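Long-range contact in copper homeostasis protein cutF (Escherichia coli, PDB 2Z4I), which takes part in copper homeostasis and in adhesion of stationary-phase cells to hydrophobic surfaces, and activates the Cpx pathway: residues A[152-163]-A[194-205]. The protein carries 1 engineered substitution. Numbering follows the deposited sequence.
Sequences MVANNAELERSY and TKVLAPDTAGKF
One face of the F205 ring is met by Y163 CA, 3.8 Å from the ring centroid and 17° off its normal, which makes this a CH-pi contact. S162 CB approaches the same ring obliquely, 3.6 Å from F205 CE1, and L159 CD1 reaches CE1 as the two side chains cross at about a right angle. Here the helix between the third and fourth strands of the OB-fold barrel packs on the segment following the fifth. Replacing F205 by an alanine would remove the ring, which is likely to leave a gap beside L159, S162 and Y163 and to cost the CH-pi contact. In Y163, chi1 (160°) puts CG anti to the backbone N, leaving CB against F205 CZ while the phenol end leads away, its ring edge-to-face with Y133 and OH bonded to K172 O. Toward the start of both segments, L197 N donates to M152 O (2.6 Å) and A154 N to L197 O (2.7 Å). L197 thus bonds both neighbours of V153, the parallel pattern, in a single bridge, consistent with the closure between strands three and five of an OB barrel. Beside it, V196 CG2 packs on A154 CB, and P199 CD lies 4.3 Å from V153 CG1. The helix start is N-capped by N156, whose OD1 accepts from L159 N at 3.1 Å, in the carbonyl plane, on a lone pair.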
loop_
_atom_site.group_PDB
_atom_site.type_symbol
_atom_site.label_atom_id
_atom_site.label_comp_id
_atom_site.label_asym_id
_atom_site.label_seq_id
_atom_site.Cartn_x
_atom_site.Cartn_y
_atom_site.Cartn_z
HETATM N N MSE A 152 27.623 6.103 3.681
HETATM C CA MSE A 152 28.056 7.312 4.369
HETATM C C MSE A 152 26.944 7.773 5.311
HETATM O O MSE A 152 25.758 7.631 5.003
HETATM C CB MSE A 152 28.344 8.416 3.372
HETATM C CG MSE A 152 29.648 8.279 2.642
HETATM SE SE MSE A 152 29.663 9.555 1.201
HETATM C CE MSE A 152 29.152 8.330 -0.205
ATOM N N VAL A 153 27.320 8.333 6.450
ATOM C CA VAL A 153 26.332 8.783 7.410
ATOM C C VAL A 153 26.355 10.301 7.492
ATOM O O VAL A 153 27.387 10.898 7.769
ATOM C CB VAL A 153 26.610 8.154 8.800
ATOM C CG1 VAL A 153 25.530 8.535 9.779
ATOM C CG2 VAL A 153 26.685 6.651 8.665
ATOM N N ALA A 154 25.213 10.924 7.231
ATOM C CA ALA A 154 25.116 12.378 7.274
ATOM C C ALA A 154 25.759 12.885 8.557
ATOM O O ALA A 154 25.495 12.353 9.637
ATOM C CB ALA A 154 23.652 12.815 7.214
ATOM N N ASN A 155 26.610 13.904 8.440
ATOM C CA ASN A 155 27.264 14.459 9.614
ATOM C C ASN A 155 26.253 14.828 10.659
ATOM O O ASN A 155 25.213 15.390 10.341
ATOM C CB ASN A 155 28.066 15.703 9.260
ATOM C CG ASN A 155 29.367 15.371 8.619
ATOM O OD1 ASN A 155 29.403 14.779 7.541
ATOM N ND2 ASN A 155 30.456 15.727 9.281
ATOM N N ASN A 156 26.569 14.501 11.905
ATOM C CA ASN A 156 25.714 14.814 13.039
ATOM C C ASN A 156 26.600 14.926 14.271
ATOM O O ASN A 156 27.069 13.928 14.815
ATOM C CB ASN A 156 24.677 13.726 13.243
ATOM C CG ASN A 156 23.739 14.047 14.363
ATOM O OD1 ASN A 156 24.092 13.939 15.532
ATOM N ND2 ASN A 156 22.538 14.470 14.018
ATOM N N ALA A 157 26.834 16.162 14.690
ATOM C CA ALA A 157 27.683 16.468 15.829
ATOM C C ALA A 157 27.584 15.481 16.975
ATOM O O ALA A 157 28.544 14.774 17.284
ATOM C CB ALA A 157 27.366 17.854 16.331
ATOM N N GLU A 158 26.413 15.437 17.601
ATOM C CA GLU A 158 26.189 14.558 18.736
ATOM C C GLU A 158 26.567 13.110 18.487
ATOM O O GLU A 158 27.233 12.488 19.319
ATOM C CB GLU A 158 24.737 14.628 19.195
ATOM C CG GLU A 158 24.564 14.133 20.614
ATOM C CD GLU A 158 25.758 14.508 21.500
ATOM O OE1 GLU A 158 26.816 13.843 21.386
ATOM O OE2 GLU A 158 25.648 15.474 22.298
ATOM N N LEU A 159 26.145 12.564 17.353
ATOM C CA LEU A 159 26.483 11.186 17.055
ATOM C C LEU A 159 28.008 11.031 17.084
ATOM O O LEU A 159 28.537 10.171 17.778
ATOM C CB LEU A 159 25.934 10.798 15.690
ATOM C CG LEU A 159 25.912 9.301 15.392
ATOM C CD1 LEU A 159 24.963 8.604 16.348
ATOM C CD2 LEU A 159 25.465 9.072 13.954
ATOM N N GLU A 160 28.708 11.890 16.351
ATOM C CA GLU A 160 30.164 11.840 16.284
ATOM C C GLU A 160 30.816 12.000 17.647
ATOM O O GLU A 160 31.852 11.387 17.924
ATOM C CB GLU A 160 30.672 12.920 15.333
ATOM C CG GLU A 160 30.254 12.692 13.891
ATOM C CD GLU A 160 29.871 13.979 13.191
ATOM O OE1 GLU A 160 29.423 13.913 12.030
ATOM O OE2 GLU A 160 30.012 15.056 13.803
ATOM N N ARG A 161 30.226 12.829 18.499
ATOM C CA ARG A 161 30.774 13.019 19.834
ATOM C C ARG A 161 30.698 11.660 20.537
ATOM O O ARG A 161 31.714 11.089 20.940
ATOM C CB ARG A 161 29.951 14.043 20.625
ATOM C CG ARG A 161 29.829 15.437 20.002
ATOM C CD ARG A 161 29.482 16.467 21.085
ATOM N NE ARG A 161 28.566 17.530 20.654
ATOM C CZ ARG A 161 28.872 18.524 19.819
ATOM N NH1 ARG A 161 30.089 18.616 19.291
ATOM N NH2 ARG A 161 27.955 19.446 19.531
ATOM N N SER A 162 29.475 11.152 20.651
ATOM C CA SER A 162 29.196 9.871 21.286
ATOM C C SER A 162 30.117 8.772 20.785
ATOM O O SER A 162 30.667 8.010 21.572
ATOM C CB SER A 162 27.742 9.484 21.034
ATOM O OG SER A 162 26.870 10.521 21.461
ATOM N N TYR A 163 30.286 8.683 19.473
ATOM C CA TYR A 163 31.165 7.664 18.911
ATOM C C TYR A 163 32.539 7.764 19.559
ATOM O O TYR A 163 33.048 6.797 20.121
ATOM C CB TYR A 163 31.304 7.842 17.393
ATOM C CG TYR A 163 32.524 7.169 16.787
ATOM C CD1 TYR A 163 32.758 5.808 16.974
ATOM C CD2 TYR A 163 33.439 7.894 16.021
ATOM C CE1 TYR A 163 33.872 5.179 16.416
ATOM C CE2 TYR A 163 34.561 7.278 15.454
ATOM C CZ TYR A 163 34.775 5.915 15.657
ATOM O OH TYR A 163 35.891 5.283 15.125
ATOM N N THR A 194 24.213 11.572 -4.203
ATOM C CA THR A 194 24.611 10.241 -3.751
ATOM C C THR A 194 23.917 9.804 -2.454
ATOM O O THR A 194 23.785 10.572 -1.499
ATOM C CB THR A 194 26.138 10.157 -3.544
ATOM O OG1 THR A 194 26.471 10.610 -2.233
ATOM C CG2 THR A 194 26.862 11.046 -4.538
ATOM N N LYS A 195 23.478 8.551 -2.444
ATOM C CA LYS A 195 22.801 7.943 -1.301
ATOM C C LYS A 195 23.623 8.170 -0.033
ATOM O O LYS A 195 24.846 8.090 -0.062
ATOM C CB LYS A 195 22.640 6.443 -1.562
ATOM C CG LYS A 195 21.565 5.750 -0.763
ATOM C CD LYS A 195 21.569 4.245 -1.047
ATOM C CE LYS A 195 22.825 3.565 -0.496
ATOM N NZ LYS A 195 22.781 2.071 -0.601
ATOM N N VAL A 196 22.949 8.452 1.076
ATOM C CA VAL A 196 23.626 8.689 2.341
ATOM C C VAL A 196 22.662 8.367 3.469
ATOM O O VAL A 196 21.460 8.616 3.344
ATOM C CB VAL A 196 24.056 10.165 2.478
ATOM C CG1 VAL A 196 22.848 11.072 2.346
ATOM C CG2 VAL A 196 24.690 10.398 3.826
ATOM N N LEU A 197 23.180 7.834 4.572
ATOM C CA LEU A 197 22.326 7.484 5.700
ATOM C C LEU A 197 22.125 8.654 6.636
ATOM O O LEU A 197 23.088 9.185 7.196
ATOM C CB LEU A 197 22.913 6.327 6.505
ATOM C CG LEU A 197 21.972 5.837 7.610
ATOM C CD1 LEU A 197 20.796 5.145 6.943
ATOM C CD2 LEU A 197 22.663 4.865 8.550
ATOM N N ALA A 198 20.866 9.044 6.813
ATOM C CA ALA A 198 20.524 10.154 7.694
ATOM C C ALA A 198 19.916 9.582 8.968
ATOM O O ALA A 198 18.911 8.872 8.919
ATOM C CB ALA A 198 19.528 11.078 7.004
ATOM N N PRO A 199 20.522 9.866 10.126
ATOM C CA PRO A 199 19.972 9.339 11.383
ATOM C C PRO A 199 18.623 9.958 11.751
ATOM O O PRO A 199 18.323 11.068 11.339
ATOM C CB PRO A 199 21.063 9.671 12.397
ATOM C CG PRO A 199 21.705 10.934 11.809
ATOM C CD PRO A 199 21.801 10.569 10.348
ATOM N N ASP A 200 17.804 9.230 12.508
ATOM C CA ASP A 200 16.494 9.724 12.940
ATOM C C ASP A 200 16.396 9.714 14.457
ATOM O O ASP A 200 15.402 10.189 15.018
ATOM C CB ASP A 200 15.353 8.864 12.410
ATOM C CG ASP A 200 15.083 9.068 10.932
ATOM O OD1 ASP A 200 15.666 8.316 10.114
ATOM O OD2 ASP A 200 14.277 9.967 10.586
ATOM N N THR A 201 17.408 9.155 15.118
ATOM C CA THR A 201 17.430 9.089 16.582
ATOM C C THR A 201 18.872 9.110 17.080
ATOM O O THR A 201 19.807 8.864 16.310
ATOM C CB THR A 201 16.804 7.773 17.122
ATOM O OG1 THR A 201 17.758 6.702 17.012
ATOM C CG2 THR A 201 15.558 7.409 16.349
ATOM N N ALA A 202 19.056 9.398 18.367
ATOM C CA ALA A 202 20.394 9.389 18.942
ATOM C C ALA A 202 20.861 7.953 18.787
ATOM O O ALA A 202 20.048 7.039 18.629
ATOM C CB ALA A 202 20.343 9.755 20.398
ATOM N N GLY A 203 22.160 7.729 18.827
ATOM C CA GLY A 203 22.610 6.363 18.675
ATOM C C GLY A 203 22.751 5.637 19.996
ATOM O O GLY A 203 22.473 6.178 21.070
ATOM N N LYS A 204 23.182 4.389 19.899
ATOM C CA LYS A 204 23.408 3.550 21.058
ATOM C C LYS A 204 24.638 2.770 20.651
ATOM O O LYS A 204 24.535 1.783 19.924
ATOM C CB LYS A 204 22.222 2.612 21.287
ATOM N N PHE A 205 25.806 3.235 21.087
ATOM C CA PHE A 205 27.050 2.568 20.735
ATOM C C PHE A 205 27.399 1.433 21.674
ATOM O O PHE A 205 27.151 1.516 22.871
ATOM C CB PHE A 205 28.206 3.567 20.713
ATOM C CG PHE A 205 28.145 4.540 19.570
ATOM C CD1 PHE A 205 27.609 5.808 19.744
ATOM C CD2 PHE A 205 28.631 4.186 18.314
ATOM C CE1 PHE A 205 27.562 6.715 18.678
ATOM C CE2 PHE A 205 28.585 5.086 17.247
ATOM C CZ PHE A 205 28.052 6.348 17.431
#